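Local coordinates for protein particle-associated lyase (Acinetobacter bacteriophage AP22, PDB 4Y9V) that probably cleaves the capsular polysaccharide of Acinetobacter baumannii, which it binds as a trimeric phage tailspike with a pectin lyase-like fold, at residues Y278-S283 / G293-T298; E328-G333 / E369-G374; S332-H337 / T343-C348; A353-G356 / E361-N364; N391-K396 / W402-G407. All coordinates share one frame; numbering follows the deposited sequence. Where two conformers were deposited one is given.

Contact 1 (Y278-S283 / G293-T298); sequences YGIQIS and GSNNST. With 49S (2-acetamido-2-deoxy-beta-D-mannopyranuronic acid), chain B; SO4 (sulfate ion), chain K.
At Ile-280, CG1 lies anti to the carbonyl carbon (chi1 -59°) and the chain then runs straight on (chi2 172°), which carries CD1 across to the amide of Asn-295. Asn-295 has the same first torsion, its CG beside the backbone N (chi1 -60°), and the two side chains meet at roughly a right angle. CD1 of Ile-280 lies 3.7 Å from ND2 of Asn-295 in plain packing. The polar atoms of the amide are occupied by others: OD1 bonds Tyr-290, and ND2 gives hydrogen bonds to Asn-265 and Ala-267. The chain turns a corner at Gly-279 and Ile-280, and there the glycine CA comes within 5.3 Å of the CA of Ser-297. OG of Ser-297 sits 3.6 Å from Gly-279 N but bonds instead to Asn-277 O and Arg-299 N.

Tyr-278, just before the corner, and Gln-281, just after it, both reach the glycan. The Tyr-278 hydroxyl accepts from O1 of the bound N-acetylmannosaminuronic acid unit (3.1 Å to OH) and donates to sulfate O4, 2.7 Å from OH, near the ring plane. Gln-281 reaches the sugar by NE2, 3.1 Å from O3, with a weak second bond to O7, while its OE1 takes a hydrogen bond from Arg-253 NE that should fix which way the amide faces. No hydrogen bond joins the two segments; the polar ends of Asn-295 and Ser-297 are spent on other protein groups, those of Tyr-278 and Gln-281 largely on the ligands. The sulfate, probably from the crystallisation liquor, is also held by His-300, Arg-299 and Arg-166, which suggests that this end of the pocket could accept an anionic group.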
# COMPACT_ATOMS: atom_id res chain seq x y z
N TYR A 278 15.00 20.72 11.51
CA TYR A 278 14.43 19.42 11.17
C TYR A 278 13.93 18.75 12.45
O TYR A 278 14.60 18.77 13.48
CB TYR A 278 15.46 18.53 10.49
CG TYR A 278 16.09 19.13 9.26
CD1 TYR A 278 15.44 20.03 8.43
CD2 TYR A 278 17.37 18.75 8.87
CE1 TYR A 278 16.04 20.52 7.26
CE2 TYR A 278 17.95 19.20 7.69
CZ TYR A 278 17.29 20.08 6.89
OH TYR A 278 17.93 20.49 5.75
N GLY A 279 12.75 18.13 12.39
CA GLY A 279 12.31 17.35 13.56
C GLY A 279 13.19 16.11 13.75
O GLY A 279 13.89 15.98 14.75
N ILE A 280 13.14 15.24 12.75
CA ILE A 280 14.07 14.15 12.58
C ILE A 280 14.85 14.41 11.29
O ILE A 280 14.26 14.71 10.27
CB ILE A 280 13.35 12.78 12.45
CG1 ILE A 280 12.51 12.51 13.68
CG2 ILE A 280 14.37 11.67 12.21
CD1 ILE A 280 11.63 11.29 13.59
N GLN A 281 16.18 14.27 11.37
CA GLN A 281 17.01 14.22 10.17
C GLN A 281 17.51 12.80 9.99
O GLN A 281 18.20 12.26 10.87
CB GLN A 281 18.17 15.21 10.21
CG GLN A 281 18.87 15.29 8.84
CD GLN A 281 20.01 16.28 8.79
OE1 GLN A 281 20.55 16.65 9.82
NE2 GLN A 281 20.38 16.70 7.58
N ILE A 282 17.17 12.22 8.86
CA ILE A 282 17.75 10.92 8.43
C ILE A 282 18.89 11.32 7.51
O ILE A 282 18.66 11.83 6.43
CB ILE A 282 16.64 10.07 7.76
CG1 ILE A 282 15.52 9.76 8.74
CG2 ILE A 282 17.28 8.81 7.19
CD1 ILE A 282 14.28 9.17 8.10
N SER A 283 20.12 11.16 8.02
CA SER A 283 21.34 11.61 7.37
C SER A 283 22.10 10.42 6.82
O SER A 283 22.66 9.63 7.60
CB SER A 283 22.22 12.37 8.34
OG SER A 283 21.63 13.60 8.69
N GLY A 293 3.60 7.80 13.12
CA GLY A 293 4.04 8.84 14.01
C GLY A 293 3.63 10.22 13.54
O GLY A 293 2.79 10.37 12.64
N SER A 294 4.16 11.22 14.21
CA SER A 294 3.91 12.61 13.90
C SER A 294 5.13 13.42 14.29
O SER A 294 5.76 13.15 15.31
CB SER A 294 2.70 13.14 14.67
OG SER A 294 2.38 14.49 14.38
N ASN A 295 5.43 14.41 13.45
CA ASN A 295 6.49 15.33 13.75
C ASN A 295 6.12 16.70 13.18
O ASN A 295 5.52 16.80 12.11
CB ASN A 295 7.85 14.91 13.14
CG ASN A 295 8.31 13.55 13.67
OD1 ASN A 295 8.01 12.55 13.00
ND2 ASN A 295 8.95 13.55 14.81
N ASN A 296 6.54 17.73 13.94
CA ASN A 296 6.32 19.13 13.61
C ASN A 296 7.65 19.88 13.75
O ASN A 296 8.45 19.60 14.65
CB ASN A 296 5.30 19.75 14.55
CG ASN A 296 3.93 19.16 14.34
OD1 ASN A 296 3.52 18.95 13.20
ND2 ASN A 296 3.19 18.97 15.40
N SER A 297 7.87 20.84 12.86
CA SER A 297 9.13 21.58 12.87
C SER A 297 8.95 22.96 12.28
O SER A 297 8.06 23.21 11.47
CB SER A 297 10.14 20.78 12.03
OG SER A 297 11.37 21.47 11.96
N THR A 298 9.89 23.87 12.59
CA THR A 298 9.95 25.13 11.87
C THR A 298 10.06 24.91 10.36
O THR A 298 9.43 25.62 9.59
CB THR A 298 11.14 25.99 12.37
OG1 THR A 298 10.90 26.23 13.76
CG2 THR A 298 11.28 27.28 11.61
C8 49S B . 21.43 17.08 2.34
C7 49S B . 20.99 17.77 3.61
O7 49S B . 20.21 17.21 4.41
N2 49S B . 21.48 19.00 3.82
C2 49S B . 21.11 19.83 4.95
C3 49S B . 22.22 19.92 6.00
O3 49S B . 22.56 18.63 6.50
C1 49S B . 20.79 21.23 4.46
O1 49S B . 19.82 21.23 3.46
O5 49S B . 21.95 21.80 3.86
C5 49S B . 22.98 22.02 4.85
C6 49S B . 24.13 22.74 4.18
O6A 49S B . 24.51 22.35 3.04
O6B 49S B . 24.66 23.68 4.82
C4 49S B . 23.42 20.69 5.46
O4 49S B . 24.33 21.11 6.49
S SO4 K . 16.39 22.19 2.51
O1 SO4 K . 17.57 21.73 1.79
O2 SO4 K . 15.18 21.71 1.82
O3 SO4 K . 16.44 23.66 2.51
O4 SO4 K . 16.32 21.72 3.92

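Contact 2 (E328-G333 / E369-G374); sequences ETDTSG and EREGQG
Asp-330 and Arg-370 bring their backbones closest, CA to CA 5.9 Å, where two irregular loops meet. The loop of residues 369-374 folds into a type I beta turn from Arg-370 to Gln-373, and a further backbone bond from Arg-370 N to Gly-374 O closes its base. This turn offers two successive N-H groups to the carboxylate of Asp-330. OD1 accepts from Glu-371 N at 2.8 Å, and OD2 from Gly-372 N at 2.9 Å, each oxygen using its syn lone pair. Both oxygens are thereby gripped and the carboxylate cannot easily rotate. The first of these bonds is the straighter (157° against 142°).

The strands preceding these loops, 323-327 and 366-368, belong to one face of a pectin lyase-like beta-helix and are separated in it by strand 349-351, so the contact ties loops two coils apart at the surface.

Arg-370 leaves its CB 3.4 Å from Asp-330 OD1 but carries its charge elsewhere. Extended from CG to NE, it turns NE back onto Gln-373 O (2.8 Å, 165°), within its guanidinium plane, and the group makes a cation-pi contact with Trp-402. Its charge stays apart from that of Asp-330, NE being 4.7 Å from OD2. A water modelled at two sites too close to be filled together appears to link Asp-330 O to Arg-370 NH1, though its exact position is doubtful. Glu-371 lays CB against Asp-330 OD2 at 3.5 Å, then bends its acid away to a salt bridge with Lys-396. Glu-369 uses OE2 to accept from Gly-374 N, which probably steadies the far side of the turn.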
# COMPACT_ATOMS: atom_id res chain seq x y z
N GLU A 328 6.09 24.63 10.01
CA GLU A 328 5.44 25.93 10.33
C GLU A 328 5.70 26.96 9.24
O GLU A 328 4.76 27.70 8.86
CB GLU A 328 6.01 26.39 11.69
CG GLU A 328 5.50 27.78 12.10
CD GLU A 328 6.38 28.92 11.66
OE1 GLU A 328 7.61 28.81 11.86
OE2 GLU A 328 5.81 29.97 11.28
N THR A 329 6.93 27.04 8.73
CA THR A 329 7.21 27.86 7.58
C THR A 329 6.66 27.17 6.32
O THR A 329 6.26 26.02 6.34
CB THR A 329 8.71 28.15 7.44
OG1 THR A 329 9.41 26.94 7.15
CG2 THR A 329 9.28 28.86 8.66
N ASP A 330 6.73 27.89 5.19
CA ASP A 330 6.10 27.42 3.96
C ASP A 330 6.93 26.46 3.13
O ASP A 330 6.70 26.37 1.93
CB ASP A 330 5.64 28.60 3.13
CG ASP A 330 4.56 28.25 2.11
OD1 ASP A 330 3.62 27.51 2.51
OD2 ASP A 330 4.64 28.75 0.96
N THR A 331 7.79 25.70 3.74
CA THR A 331 8.46 24.56 3.11
C THR A 331 7.58 23.31 3.30
O THR A 331 6.39 23.43 3.51
CB THR A 331 9.89 24.45 3.60
OG1 THR A 331 10.58 23.45 2.83
CG2 THR A 331 10.03 24.10 5.05
N SER A 332 8.19 22.14 3.16
CA SER A 332 7.45 20.88 3.24
C SER A 332 7.63 20.19 4.58
O SER A 332 8.71 20.14 5.17
CB SER A 332 7.87 19.93 2.13
OG SER A 332 9.27 19.64 2.22
N GLY A 333 6.54 19.57 5.04
CA GLY A 333 6.62 18.70 6.20
C GLY A 333 7.46 17.46 5.95
O GLY A 333 8.37 17.13 6.71
N GLU A 369 -1.28 22.09 -0.47
CA GLU A 369 -0.55 23.06 -1.26
C GLU A 369 0.18 24.03 -0.34
O GLU A 369 -0.39 24.49 0.67
CB GLU A 369 -1.54 23.82 -2.14
CG GLU A 369 -0.84 24.63 -3.23
CD GLU A 369 -1.72 25.53 -4.06
OE1 GLU A 369 -2.86 25.82 -3.66
OE2 GLU A 369 -1.19 26.00 -5.08
N ARG A 370 1.40 24.42 -0.69
CA ARG A 370 2.07 25.50 0.03
C ARG A 370 1.41 26.84 -0.32
O ARG A 370 0.76 27.01 -1.37
CB ARG A 370 3.57 25.54 -0.26
CG ARG A 370 3.95 25.94 -1.69
CD ARG A 370 5.38 26.37 -1.79
NE ARG A 370 5.65 26.79 -3.17
CZ ARG A 370 6.80 27.27 -3.62
NH1 ARG A 370 7.82 27.43 -2.78
NH2 ARG A 370 6.94 27.58 -4.88
N GLU A 371 1.62 27.84 0.54
CA GLU A 371 1.12 29.18 0.28
C GLU A 371 1.67 29.75 -1.01
O GLU A 371 0.99 30.49 -1.74
CB GLU A 371 1.41 30.12 1.44
CG GLU A 371 0.73 29.70 2.76
CD GLU A 371 -0.77 29.59 2.63
OE1 GLU A 371 -1.43 30.61 2.29
OE2 GLU A 371 -1.34 28.51 2.75
N GLY A 372 2.93 29.40 -1.32
CA GLY A 372 3.63 29.88 -2.50
C GLY A 372 3.29 29.17 -3.81
O GLY A 372 3.97 29.44 -4.81
N GLN A 373 2.28 28.33 -3.80
CA GLN A 373 1.71 27.56 -4.92
C GLN A 373 2.41 26.21 -5.11
O GLN A 373 3.64 26.10 -5.05
CB GLN A 373 1.71 28.27 -6.27
CG GLN A 373 1.03 29.63 -6.26
CD GLN A 373 0.69 30.09 -7.65
OE1 GLN A 373 1.09 29.49 -8.66
NE2 GLN A 373 -0.07 31.19 -7.74
N GLY A 374 1.59 25.22 -5.42
CA GLY A 374 2.05 23.88 -5.76
C GLY A 374 2.04 22.95 -4.55
O GLY A 374 2.15 23.36 -3.39
O HOH W 1 8.53 26.54 -0.10
O HOH W 2 8.28 27.24 -0.01

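Contact 3 (S332-H337 / T343-C348); sequences SGADMH and TVYDHC. With 49S (2-acetamido-2-deoxy-beta-D-mannopyranuronic acid), chain B.
Tyr-345 turns one face of its ring to the methyl of Ala-334, whose CB stands 3.7 Å from the ring centroid and only 13° off the normal, a CH-pi contact over the middle of the ring. The rim is taken by the next two residues. The hydroxyl donates to Asp-335 O, 2.8 Å from Tyr-345 OH, with the acceptor in the ring plane; this bond satisfies a buried polar pair and pins the end of the ring. Met-336, fully extended beyond CG (chi2 -180°), slides past the tyrosine in the opposite direction until CE reaches Tyr-345 CD2 at 3.5 Å, and the same methyl packs on Thr-343.

On the far side of the backbone Asp-335 supports His-337 of the glycan pocket as a second-shell residue. Its OD2 accepts from His-337 ND1 (2.7 Å), which orients the imidazole. NE2 of His-337 then meets O1 of the bound N-acetylmannosaminuronic acid unit at 2.9 Å, either atom possibly the donor. The acetamido O7 hangs 3.3 Å above one face of the ring, toward its rim. Asp-335 OD1 is held by Thr-354.

Strand 343-346 runs parallel between strands 318-321 and 360-363, and its Tyr-345 packs on Val-320 of the first as well as on Val-302 and Ile-304 of strand 302-305.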
# COMPACT_ATOMS: atom_id res chain seq x y z
N SER A 332 8.19 22.14 3.16
CA SER A 332 7.45 20.88 3.24
C SER A 332 7.63 20.19 4.58
O SER A 332 8.71 20.14 5.17
CB SER A 332 7.87 19.93 2.13
OG SER A 332 9.27 19.64 2.22
N GLY A 333 6.54 19.57 5.04
CA GLY A 333 6.62 18.70 6.20
C GLY A 333 7.46 17.46 5.95
O GLY A 333 8.37 17.13 6.71
N ALA A 334 7.11 16.76 4.87
CA ALA A 334 7.85 15.60 4.36
C ALA A 334 8.89 16.09 3.35
O ALA A 334 8.60 16.90 2.48
CB ALA A 334 6.90 14.63 3.67
N ASP A 335 10.10 15.54 3.47
CA ASP A 335 11.17 15.94 2.59
C ASP A 335 11.97 14.76 2.07
O ASP A 335 12.17 13.73 2.74
CB ASP A 335 12.13 16.90 3.33
CG ASP A 335 13.49 17.08 2.65
OD1 ASP A 335 13.54 17.90 1.70
OD2 ASP A 335 14.45 16.38 3.10
N MET A 336 12.52 14.97 0.87
CA MET A 336 13.61 14.18 0.32
C MET A 336 14.56 15.15 -0.38
O MET A 336 14.17 15.81 -1.34
CB MET A 336 13.13 13.13 -0.71
CG MET A 336 12.02 12.24 -0.23
SD MET A 336 11.59 11.08 -1.55
CE MET A 336 10.01 10.47 -0.97
N HIS A 337 15.81 15.22 0.09
CA HIS A 337 16.85 15.98 -0.57
C HIS A 337 17.35 15.27 -1.84
O HIS A 337 17.05 14.10 -2.10
CB HIS A 337 18.03 16.22 0.39
CG HIS A 337 17.82 17.27 1.41
ND1 HIS A 337 16.88 17.30 2.40
CD2 HIS A 337 18.55 18.39 1.60
CE1 HIS A 337 17.03 18.38 3.14
NE2 HIS A 337 18.05 19.05 2.68
N THR A 343 12.97 5.87 -2.09
CA THR A 343 12.34 6.28 -0.83
C THR A 343 10.88 6.62 -1.08
O THR A 343 10.52 7.20 -2.12
CB THR A 343 13.15 7.43 -0.23
OG1 THR A 343 14.42 6.91 0.17
CG2 THR A 343 12.53 8.00 1.03
N VAL A 344 10.03 6.25 -0.12
CA VAL A 344 8.58 6.45 -0.25
C VAL A 344 8.01 6.97 1.09
O VAL A 344 8.38 6.49 2.16
CB VAL A 344 7.86 5.16 -0.66
CG1 VAL A 344 8.19 3.99 0.24
CG2 VAL A 344 6.32 5.37 -0.81
N TYR A 345 7.08 7.90 0.94
CA TYR A 345 6.09 8.25 1.97
C TYR A 345 4.75 7.68 1.52
O TYR A 345 4.28 7.99 0.41
CB TYR A 345 5.96 9.75 2.17
CG TYR A 345 7.13 10.46 2.77
CD1 TYR A 345 7.25 10.64 4.14
CD2 TYR A 345 8.15 10.99 1.98
CE1 TYR A 345 8.33 11.31 4.70
CE2 TYR A 345 9.22 11.67 2.51
CZ TYR A 345 9.32 11.84 3.89
OH TYR A 345 10.34 12.53 4.50
N ASP A 346 4.14 6.85 2.36
CA ASP A 346 2.89 6.14 2.05
C ASP A 346 1.89 6.39 3.15
O ASP A 346 2.20 6.26 4.34
CB ASP A 346 3.16 4.65 1.92
CG ASP A 346 1.97 3.84 1.43
OD1 ASP A 346 1.22 4.29 0.57
OD2 ASP A 346 1.85 2.67 1.83
N HIS A 347 0.66 6.80 2.80
CA HIS A 347 -0.38 7.02 3.83
C HIS A 347 0.08 8.05 4.85
O HIS A 347 -0.20 7.93 6.05
CB HIS A 347 -0.84 5.69 4.46
CG HIS A 347 -1.81 4.93 3.57
ND1 HIS A 347 -1.63 3.86 2.78
CD2 HIS A 347 -3.11 5.30 3.39
CE1 HIS A 347 -2.82 3.55 2.17
NE2 HIS A 347 -3.69 4.43 2.52
N CYS A 348 0.76 9.09 4.38
CA CYS A 348 1.21 10.21 5.21
C CYS A 348 0.43 11.47 4.85
O CYS A 348 -0.19 11.56 3.79
CB CYS A 348 2.70 10.46 5.01
SG CYS A 348 3.78 9.12 5.57
C8 49S B . 21.43 17.08 2.34
C7 49S B . 20.99 17.77 3.61
O7 49S B . 20.21 17.21 4.41
N2 49S B . 21.48 19.00 3.82
C2 49S B . 21.11 19.83 4.95
C3 49S B . 22.22 19.92 6.00
O3 49S B . 22.56 18.63 6.50
C1 49S B . 20.79 21.23 4.46
O1 49S B . 19.82 21.23 3.46
O5 49S B . 21.95 21.80 3.86
C5 49S B . 22.98 22.02 4.85
C6 49S B . 24.13 22.74 4.18
O6A 49S B . 24.51 22.35 3.04
O6B 49S B . 24.66 23.68 4.82
C4 49S B . 23.42 20.69 5.46
O4 49S B . 24.33 21.11 6.49

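Contact 4 (A353-G356 / E361-N364); sequences ATFG and EYSN
This is a buried aromatic contact inside the beta-helix, where the loop after strand 349-351 folds over the inward-facing ring of strand 360-363. Tyr-362 is the centre of it. Ala-353 places its CB over one face of that ring, 3.6 Å from Tyr-362 CZ, in a CH-pi contact somewhat off the normal. At the rim the hydroxyl donates to Thr-354 O, 2.8 Å from Tyr-362 OH and in the ring plane, which ties the buried phenol to the loop backbone. Phe-355 supplies a T-shaped (edge-to-face) pair: the Tyr-362 edge points at the phenylalanine face, centroids 5.3 Å apart and planes at 67°. CD1 of Tyr-362 makes the touch, 3.6 Å from Phe-355 CE2. The phenylalanine edge in turn faces the backbone, with CE2 3.7 Å from Glu-361 N. An unusual chi1 of -134° is what swings the Phe-355 ring to the strand.

Around the contact, Phe-355 packs edge-to-face with Phe-386 and touches Val-376 and Ile-378, while Leu-388 packs on both rings. Such filling of the coil interior by residues from strand and connecting loop belongs to the parallel beta-helix of pectin lyase-like proteins.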
# COMPACT_ATOMS: atom_id res chain seq x y z
N ALA A 353 5.75 19.06 -0.43
CA ALA A 353 6.54 17.83 -0.55
C ALA A 353 7.73 18.10 -1.46
O ALA A 353 7.55 18.69 -2.53
CB ALA A 353 5.70 16.70 -1.14
N THR A 354 8.90 17.62 -1.08
CA THR A 354 10.08 17.63 -1.93
C THR A 354 10.41 16.19 -2.35
O THR A 354 10.19 15.24 -1.60
CB THR A 354 11.28 18.30 -1.24
OG1 THR A 354 11.49 17.60 -0.03
CG2 THR A 354 11.05 19.79 -1.00
N PHE A 355 10.92 16.04 -3.58
CA PHE A 355 10.89 14.71 -4.23
C PHE A 355 12.24 14.04 -4.44
O PHE A 355 12.28 12.96 -5.02
CB PHE A 355 10.12 14.78 -5.55
CG PHE A 355 9.11 13.70 -5.79
CD1 PHE A 355 8.09 13.93 -6.71
CD2 PHE A 355 9.17 12.44 -5.18
CE1 PHE A 355 7.15 12.94 -7.00
CE2 PHE A 355 8.24 11.48 -5.46
CZ PHE A 355 7.23 11.71 -6.38
N GLY A 356 13.33 14.65 -3.98
CA GLY A 356 14.61 13.99 -4.01
C GLY A 356 15.17 13.76 -5.41
O GLY A 356 14.85 14.42 -6.38
N GLU A 361 8.71 7.97 -4.29
CA GLU A 361 7.25 7.91 -4.37
C GLU A 361 6.60 8.61 -3.18
O GLU A 361 7.06 8.48 -2.04
CB GLU A 361 6.80 6.44 -4.42
CG GLU A 361 5.29 6.22 -4.53
CD GLU A 361 4.91 4.78 -4.88
OE1 GLU A 361 5.68 3.86 -4.52
OE2 GLU A 361 3.83 4.60 -5.47
N TYR A 362 5.51 9.31 -3.47
CA TYR A 362 4.47 9.63 -2.48
C TYR A 362 3.22 8.86 -2.92
O TYR A 362 2.77 9.04 -4.07
CB TYR A 362 4.13 11.12 -2.38
CG TYR A 362 5.23 11.96 -1.76
CD1 TYR A 362 6.32 12.39 -2.50
CD2 TYR A 362 5.17 12.31 -0.43
CE1 TYR A 362 7.32 13.15 -1.92
CE2 TYR A 362 6.16 13.08 0.17
CZ TYR A 362 7.26 13.49 -0.58
OH TYR A 362 8.20 14.24 0.05
N SER A 363 2.69 8.02 -2.05
CA SER A 363 1.50 7.23 -2.37
C SER A 363 0.49 7.34 -1.25
O SER A 363 0.84 7.34 -0.07
CB SER A 363 1.86 5.76 -2.61
OG SER A 363 2.60 5.21 -1.54
N ASN A 364 -0.79 7.41 -1.63
CA ASN A 364 -1.87 7.40 -0.65
C ASN A 364 -1.71 8.52 0.39
O ASN A 364 -2.17 8.34 1.53
CB ASN A 364 -1.98 6.04 0.04
CG ASN A 364 -2.18 4.94 -0.99
OD1 ASN A 364 -3.13 4.98 -1.75
ND2 ASN A 364 -1.23 4.00 -1.00

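Contact 5 (N391-K396 / W402-G407); sequences NTYYTK and WSLVHG
Tyr-393 has Leu-404 over one face of its ring: CD2 lies 3.9 Å from the ring centroid and 12° off the normal, a CH-pi contact above the centre. At the phenol end, OH accepts from Asn-391 ND2 at 3.1 Å, the hydroxyl lying in the amide plane, and ND2 also serves Tyr-362 O. A second flat pair lies within residues 402-407. Trp-402, the cation-pi partner of Arg-370, sets CE3 3.5 Å above one face of the His-406 imidazole, toward its rim, while at the imidazole edge ND1 accepts from Ser-403 N (2.9 Å).

Leucine does the bridging. With CG anti to the backbone N (chi1 -174°), Leu-404 pushes its two methyls toward residues 391-396: CD2 covers the ring, while CD1 touches both Tyr-393 CB and Thr-395, 3.5 Å from Thr-395 CG2. Thr-395 OG1 is hydrogen-bonded to Asn-427 O. Ile-426 packs on both Tyr-393 and Leu-404, and Leu-388 on Tyr-393 and Val-405.

No hydrogen bond crosses, so this is apolar packing between strand 391-394 with the residue after it and the lead-in to strand 405-409, two strands of different sheets facing the interior of a pectin lyase-like beta-helix coil.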
# COMPACT_ATOMS: atom_id res chain seq x y z
N ASN A 391 -2.66 9.81 -4.47
CA ASN A 391 -2.67 10.85 -3.44
C ASN A 391 -3.94 11.70 -3.56
O ASN A 391 -4.58 11.76 -4.61
CB ASN A 391 -1.45 11.76 -3.58
CG ASN A 391 -0.16 10.99 -3.44
OD1 ASN A 391 0.06 10.22 -2.50
ND2 ASN A 391 0.75 11.19 -4.41
N THR A 392 -4.23 12.41 -2.46
CA THR A 392 -5.25 13.44 -2.42
C THR A 392 -4.52 14.78 -2.23
O THR A 392 -3.74 14.92 -1.30
CB THR A 392 -6.26 13.19 -1.31
OG1 THR A 392 -6.87 11.92 -1.55
CG2 THR A 392 -7.32 14.26 -1.31
N TYR A 393 -4.80 15.71 -3.12
CA TYR A 393 -4.13 17.01 -3.14
C TYR A 393 -5.14 18.08 -2.78
O TYR A 393 -6.25 18.09 -3.34
CB TYR A 393 -3.55 17.32 -4.53
CG TYR A 393 -2.69 16.21 -5.10
CD1 TYR A 393 -3.27 15.14 -5.77
CD2 TYR A 393 -1.29 16.23 -4.99
CE1 TYR A 393 -2.51 14.11 -6.32
CE2 TYR A 393 -0.52 15.21 -5.52
CZ TYR A 393 -1.13 14.15 -6.18
OH TYR A 393 -0.34 13.11 -6.65
N TYR A 394 -4.78 18.97 -1.87
CA TYR A 394 -5.69 20.05 -1.44
C TYR A 394 -5.08 21.36 -1.86
O TYR A 394 -4.04 21.75 -1.30
CB TYR A 394 -5.87 19.97 0.08
CG TYR A 394 -6.62 18.75 0.55
CD1 TYR A 394 -8.00 18.73 0.40
CD2 TYR A 394 -6.03 17.62 1.08
CE1 TYR A 394 -8.76 17.64 0.80
CE2 TYR A 394 -6.78 16.53 1.47
CZ TYR A 394 -8.15 16.55 1.33
OH TYR A 394 -8.89 15.44 1.71
N THR A 395 -5.65 22.06 -2.82
CA THR A 395 -5.13 23.29 -3.37
C THR A 395 -6.13 24.42 -3.23
O THR A 395 -7.34 24.20 -3.10
CB THR A 395 -4.70 23.18 -4.86
OG1 THR A 395 -5.87 23.17 -5.71
CG2 THR A 395 -3.85 21.96 -5.11
N LYS A 396 -5.59 25.64 -3.29
CA LYS A 396 -6.40 26.86 -3.24
C LYS A 396 -5.86 27.98 -4.13
O LYS A 396 -6.63 28.92 -4.34
CB LYS A 396 -6.59 27.32 -1.80
CG LYS A 396 -5.32 27.70 -1.09
CD LYS A 396 -5.73 28.46 0.19
CE LYS A 396 -4.55 28.65 1.09
NZ LYS A 396 -3.44 29.36 0.42
N TRP A 402 3.41 28.01 -10.06
CA TRP A 402 3.90 26.68 -9.84
C TRP A 402 2.71 25.74 -10.02
O TRP A 402 1.63 25.97 -9.49
CB TRP A 402 4.49 26.50 -8.40
CG TRP A 402 5.65 27.41 -8.18
CD1 TRP A 402 5.63 28.70 -7.73
CD2 TRP A 402 7.03 27.11 -8.46
NE1 TRP A 402 6.89 29.23 -7.72
CE2 TRP A 402 7.77 28.27 -8.16
CE3 TRP A 402 7.68 25.97 -8.94
CZ2 TRP A 402 9.15 28.31 -8.33
CZ3 TRP A 402 9.06 26.02 -9.11
CH2 TRP A 402 9.76 27.18 -8.80
N SER A 403 2.93 24.68 -10.81
CA SER A 403 1.92 23.68 -11.05
C SER A 403 1.77 22.76 -9.83
O SER A 403 2.54 22.80 -8.88
CB SER A 403 2.30 22.87 -12.27
OG SER A 403 2.12 23.61 -13.47
N LEU A 404 0.75 21.91 -9.88
CA LEU A 404 0.52 20.96 -8.79
C LEU A 404 1.82 20.19 -8.46
O LEU A 404 2.20 20.05 -7.29
CB LEU A 404 -0.60 19.99 -9.15
CG LEU A 404 -1.01 19.06 -7.99
CD1 LEU A 404 -1.87 19.78 -7.01
CD2 LEU A 404 -1.73 17.82 -8.56
N VAL A 405 2.43 19.67 -9.51
CA VAL A 405 3.68 18.93 -9.49
C VAL A 405 4.60 19.68 -10.45
O VAL A 405 4.27 19.84 -11.61
CB VAL A 405 3.46 17.49 -9.99
CG1 VAL A 405 4.77 16.72 -9.95
CG2 VAL A 405 2.35 16.79 -9.21
N HIS A 406 5.75 20.17 -9.93
CA HIS A 406 6.57 21.05 -10.72
C HIS A 406 8.04 20.67 -10.54
O HIS A 406 8.48 20.48 -9.41
CB HIS A 406 6.35 22.52 -10.29
CG HIS A 406 6.65 23.53 -11.33
ND1 HIS A 406 5.65 24.31 -11.86
CD2 HIS A 406 7.82 23.87 -11.94
CE1 HIS A 406 6.22 25.09 -12.75
NE2 HIS A 406 7.52 24.87 -12.82
N GLY A 407 8.73 20.58 -11.66
CA GLY A 407 10.16 20.31 -11.63
C GLY A 407 10.92 21.34 -12.42
O GLY A 407 10.46 21.80 -13.47

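Overall arrangement
Contacts 1 and 3 form the glycan end of the set, their centres 11 Å apart; both touch the same N-acetylmannosaminuronic acid unit, and Tyr-278 OH comes within 3.4 Å of His-337 NE2. Contact 4 lies 5 Å from contact 3, centre to centre, and repeats its plan one coil on: Tyr-345 and Tyr-362 lie on neighbouring strands with nearly parallel rings, and Thr-354 OG1 meets Asp-335 OD1 at 2.7 Å, a second-shell link to His-337. Contact 2 shares Ser-332 and Gly-333 with contact 3 and joins contact 5 by Glu-369 OE1 to Lys-396 N (2.8 Å). Contact 5, about 15 Å from contact 1 at the nearest atoms, is structural packing further along the beta-helix.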